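Ribonucleoside-diphosphate reductase subunit beta (Clostridium botulinum, PDB 6ZJK) probably serves as the diiron, radical-generating small subunit of a class I ribonucleotide reductase, which converts ribonucleoside diphosphates to deoxyribonucleotides. Local coordinates at residues K98-L103 against S145-T150. Numbering follows the deposited sequence.
Sequences KIISFL and SYILDT
Ile100 touches both Ile147 and Leu148, one with each branch, and here segment 98-103 of helix 90-118 meets segment 145-150 of helix 124-151 through this one branched side chain, inside the ferritin-like helical bundle of the R2 subunit. The example illustrates how two helices at some distance can still share a hydrophobic interior: even the nearest pair of CA atoms, those of Ile100 and Leu148, lie 9.3 Å apart, and side chains alone span the interval. All three residues leave their backbones in the direction of the other segment. Ile100 divides its work between its two branches. CG1 lies anti to the backbone N (chi1 -155°) and the chain runs on extended, so that its end, CD1, comes up to CD1 of Ile147 at 4.4 Å, methyl against methyl. The shorter branch serves the other partner. In Leu148, CD1 runs trans to CA (chi2 -179°) and the other methyl, CD2, is the one turned to Ile100. These are loose van der Waals contacts, with no hydrogen bond from one segment to the other, and the buried surface is accordingly small, 112 Å² over both sides.

Other helices also pack against these residues. Ile160 of helix 154-161 packs on both Ile100 and Leu148, while Thr227 and Ile230 of helix 225-255 touch Ile147. The same two long helices supply iron ligands, Asp107 from one and Glu137 and His140 from the other; the side chain of Ile100 is about 12 Å from a bound iron, so the contact belongs to the bundle's packing rather than to the metal site. Near the end of helix 124-151, Thr150 OG1 turns back to its own helix and donates a hydrogen bond to Tyr146 O at 2.9 Å, whereas Asp149 forms a salt bridge with Arg157. On the apolar side, Ile100 CG2 stands 4.3 Å from Leu148 CD2.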
ATOM      1  N   LYS A  98      10.365 -17.911  18.874  1.00 43.65           N
ATOM      2  CA  LYS A  98      10.284 -16.556  19.421  1.00 44.91           C
ATOM      3  C   LYS A  98      10.644 -15.492  18.386  1.00 38.31           C
ATOM      4  O   LYS A  98      10.073 -14.397  18.388  1.00 35.75           O
ATOM      5  CB  LYS A  98      11.175 -16.430  20.655  1.00 40.51           C
ATOM      6  CG  LYS A  98      10.628 -17.204  21.858  1.00 41.81           C
ATOM      7  CD  LYS A  98      11.705 -17.487  22.876  1.00 50.81           C
ATOM      8  CE  LYS A  98      11.185 -18.448  23.933  1.00 55.40           C
ATOM      9  NZ  LYS A  98       9.976 -17.885  24.598  1.00 56.98           N
ATOM     10  N   ILE A  99      11.602 -15.783  17.516  1.00 35.00           N
ATOM     11  CA  ILE A  99      12.068 -14.778  16.574  1.00 40.45           C
ATOM     12  C   ILE A  99      11.010 -14.525  15.513  1.00 39.88           C
ATOM     13  O   ILE A  99      10.675 -13.372  15.203  1.00 37.42           O
ATOM     14  CB  ILE A  99      13.398 -15.220  15.946  1.00 42.35           C
ATOM     15  CG1 ILE A  99      14.548 -15.087  16.954  1.00 41.88           C
ATOM     16  CG2 ILE A  99      13.650 -14.467  14.678  1.00 34.96           C
ATOM     17  CD1 ILE A  99      15.789 -15.784  16.508  1.00 41.96           C
ATOM     18  N   ILE A 100      10.462 -15.598  14.943  1.00 42.61           N
ATOM     19  CA  ILE A 100       9.504 -15.408  13.865  1.00 42.19           C
ATOM     20  C   ILE A 100       8.196 -14.822  14.400  1.00 40.57           C
ATOM     21  O   ILE A 100       7.507 -14.080  13.693  1.00 41.49           O
ATOM     22  CB  ILE A 100       9.327 -16.713  13.072  1.00 38.72           C
ATOM     23  CG1 ILE A 100       8.851 -16.381  11.653  1.00 44.03           C
ATOM     24  CG2 ILE A 100       8.377 -17.630  13.764  1.00 38.83           C
ATOM     25  CD1 ILE A 100       9.123 -17.466  10.646  1.00 46.04           C
ATOM     26  N   SER A 101       7.848 -15.095  15.657  1.00 40.58           N
ATOM     27  CA  SER A 101       6.672 -14.382  16.150  1.00 44.41           C
ATOM     28  C   SER A 101       6.990 -12.906  16.378  1.00 39.40           C
ATOM     29  O   SER A 101       6.186 -12.030  16.037  1.00 43.52           O
ATOM     30  CB  SER A 101       6.154 -15.026  17.428  1.00 42.57           C
ATOM     31  OG  SER A 101       5.253 -14.164  18.094  1.00 48.04           O
ATOM     32  N   PHE A 102       8.208 -12.554  16.787  1.00 38.65           N
ATOM     33  CA  PHE A 102       8.602 -11.154  16.928  1.00 36.49           C
ATOM     34  C   PHE A 102       8.633 -10.436  15.588  1.00 41.36           C
ATOM     35  O   PHE A 102       8.114  -9.319  15.464  1.00 37.91           O
ATOM     36  CB  PHE A 102       9.976 -11.076  17.597  1.00 36.10           C
ATOM     37  CG  PHE A 102      10.487  -9.681  17.771  1.00 39.68           C
ATOM     38  CD1 PHE A 102       9.783  -8.755  18.534  1.00 39.75           C
ATOM     39  CD2 PHE A 102      11.671  -9.291  17.171  1.00 40.09           C
ATOM     40  CE1 PHE A 102      10.259  -7.467  18.697  1.00 36.60           C
ATOM     41  CE2 PHE A 102      12.150  -7.994  17.330  1.00 41.20           C
ATOM     42  CZ  PHE A 102      11.443  -7.091  18.107  1.00 40.09           C
ATOM     43  N   LEU A 103       9.207 -11.065  14.562  1.00 34.62           N
ATOM     44  CA  LEU A 103       9.280 -10.407  13.266  1.00 39.99           C
ATOM     45  C   LEU A 103       7.883 -10.178  12.677  1.00 42.44           C
ATOM     46  O   LEU A 103       7.621  -9.125  12.074  1.00 36.31           O
ATOM     47  CB  LEU A 103      10.154 -11.230  12.316  1.00 38.86           C
ATOM     48  CG  LEU A 103      11.618 -11.451  12.718  1.00 37.94           C
ATOM     49  CD1 LEU A 103      12.421 -12.103  11.589  1.00 33.45           C
ATOM     50  CD2 LEU A 103      12.303 -10.159  13.199  1.00 37.35           C
ATOM     51  N   SER A 145       3.185 -16.585   7.551  1.00 36.74           N
ATOM     52  CA  SER A 145       2.058 -17.514   7.560  1.00 37.41           C
ATOM     53  C   SER A 145       2.326 -18.704   6.642  1.00 39.51           C
ATOM     54  O   SER A 145       1.980 -19.847   6.974  1.00 39.07           O
ATOM     55  CB  SER A 145       0.766 -16.797   7.155  1.00 39.51           C
ATOM     56  OG  SER A 145       0.059 -16.322   8.297  1.00 39.26           O
ATOM     57  N   TYR A 146       2.908 -18.433   5.496  1.00 38.42           N
ATOM     58  CA  TYR A 146       3.237 -19.453   4.552  1.00 37.52           C
ATOM     59  C   TYR A 146       4.271 -20.429   5.103  1.00 38.82           C
ATOM     60  O   TYR A 146       4.145 -21.583   4.899  1.00 38.32           O
ATOM     61  CB  TYR A 146       3.711 -18.880   3.246  1.00 37.21           C
ATOM     62  CG  TYR A 146       4.318 -19.847   2.296  1.00 38.62           C
ATOM     63  CD1 TYR A 146       3.639 -20.914   1.842  1.00 43.68           C
ATOM     64  CD2 TYR A 146       5.555 -19.664   1.808  1.00 36.91           C
ATOM     65  CE1 TYR A 146       4.183 -21.775   0.963  1.00 43.30           C
ATOM     66  CE2 TYR A 146       6.113 -20.523   0.921  1.00 37.61           C
ATOM     67  CZ  TYR A 146       5.422 -21.586   0.512  1.00 43.92           C
ATOM     68  OH  TYR A 146       5.965 -22.435  -0.368  1.00 45.04           O
ATOM     69  N   ILE A 147       5.317 -19.934   5.745  1.00 36.82           N
ATOM     70  CA  ILE A 147       6.322 -20.818   6.357  1.00 38.97           C
ATOM     71  C   ILE A 147       5.673 -21.726   7.409  1.00 39.13           C
ATOM     72  O   ILE A 147       5.849 -22.950   7.392  1.00 37.49           O
ATOM     73  CB  ILE A 147       7.487 -20.011   6.955  1.00 36.02           C
ATOM     74  CG1 ILE A 147       8.331 -19.379   5.840  1.00 36.06           C
ATOM     75  CG2 ILE A 147       8.360 -20.903   7.876  1.00 35.96           C
ATOM     76  CD1 ILE A 147       9.361 -18.344   6.322  1.00 36.21           C
ATOM     77  N   LEU A 148       4.931 -21.128   8.346  1.00 37.29           N
ATOM     78  CA  LEU A 148       4.439 -21.869   9.499  1.00 37.75           C
ATOM     79  C   LEU A 148       3.369 -22.877   9.116  1.00 40.95           C
ATOM     80  O   LEU A 148       3.288 -23.960   9.720  1.00 38.93           O
ATOM     81  CB  LEU A 148       3.932 -20.903  10.571  1.00 37.75           C
ATOM     82  CG  LEU A 148       4.974 -19.987  11.216  1.00 37.13           C
ATOM     83  CD1 LEU A 148       4.249 -19.163  12.256  1.00 38.18           C
ATOM     84  CD2 LEU A 148       6.182 -20.790  11.860  1.00 36.94           C
ATOM     85  N   ASP A 149       2.506 -22.521   8.148  1.00 41.57           N
ATOM     86  CA  ASP A 149       1.456 -23.429   7.715  1.00 40.77           C
ATOM     87  C   ASP A 149       2.025 -24.584   6.909  1.00 43.10           C
ATOM     88  O   ASP A 149       1.398 -25.648   6.837  1.00 40.34           O
ATOM     89  CB  ASP A 149       0.403 -22.673   6.888  1.00 39.67           C
ATOM     90  CG  ASP A 149      -0.875 -23.479   6.692  1.00 47.17           C
ATOM     91  OD1 ASP A 149      -1.493 -23.900   7.704  1.00 48.08           O
ATOM     92  OD2 ASP A 149      -1.270 -23.689   5.527  1.00 49.91           O
ATOM     93  N   THR A 150       3.207 -24.410   6.315  1.00 39.08           N
ATOM     94  CA  THR A 150       3.744 -25.471   5.474  1.00 40.41           C
ATOM     95  C   THR A 150       4.660 -26.430   6.227  1.00 41.48           C
ATOM     96  O   THR A 150       4.544 -27.647   6.038  1.00 43.63           O
ATOM     97  CB  THR A 150       4.474 -24.874   4.273  1.00 42.20           C
ATOM     98  OG1 THR A 150       3.544 -24.093   3.532  1.00 41.85           O
ATOM     99  CG2 THR A 150       4.988 -25.984   3.378  1.00 47.12           C
TER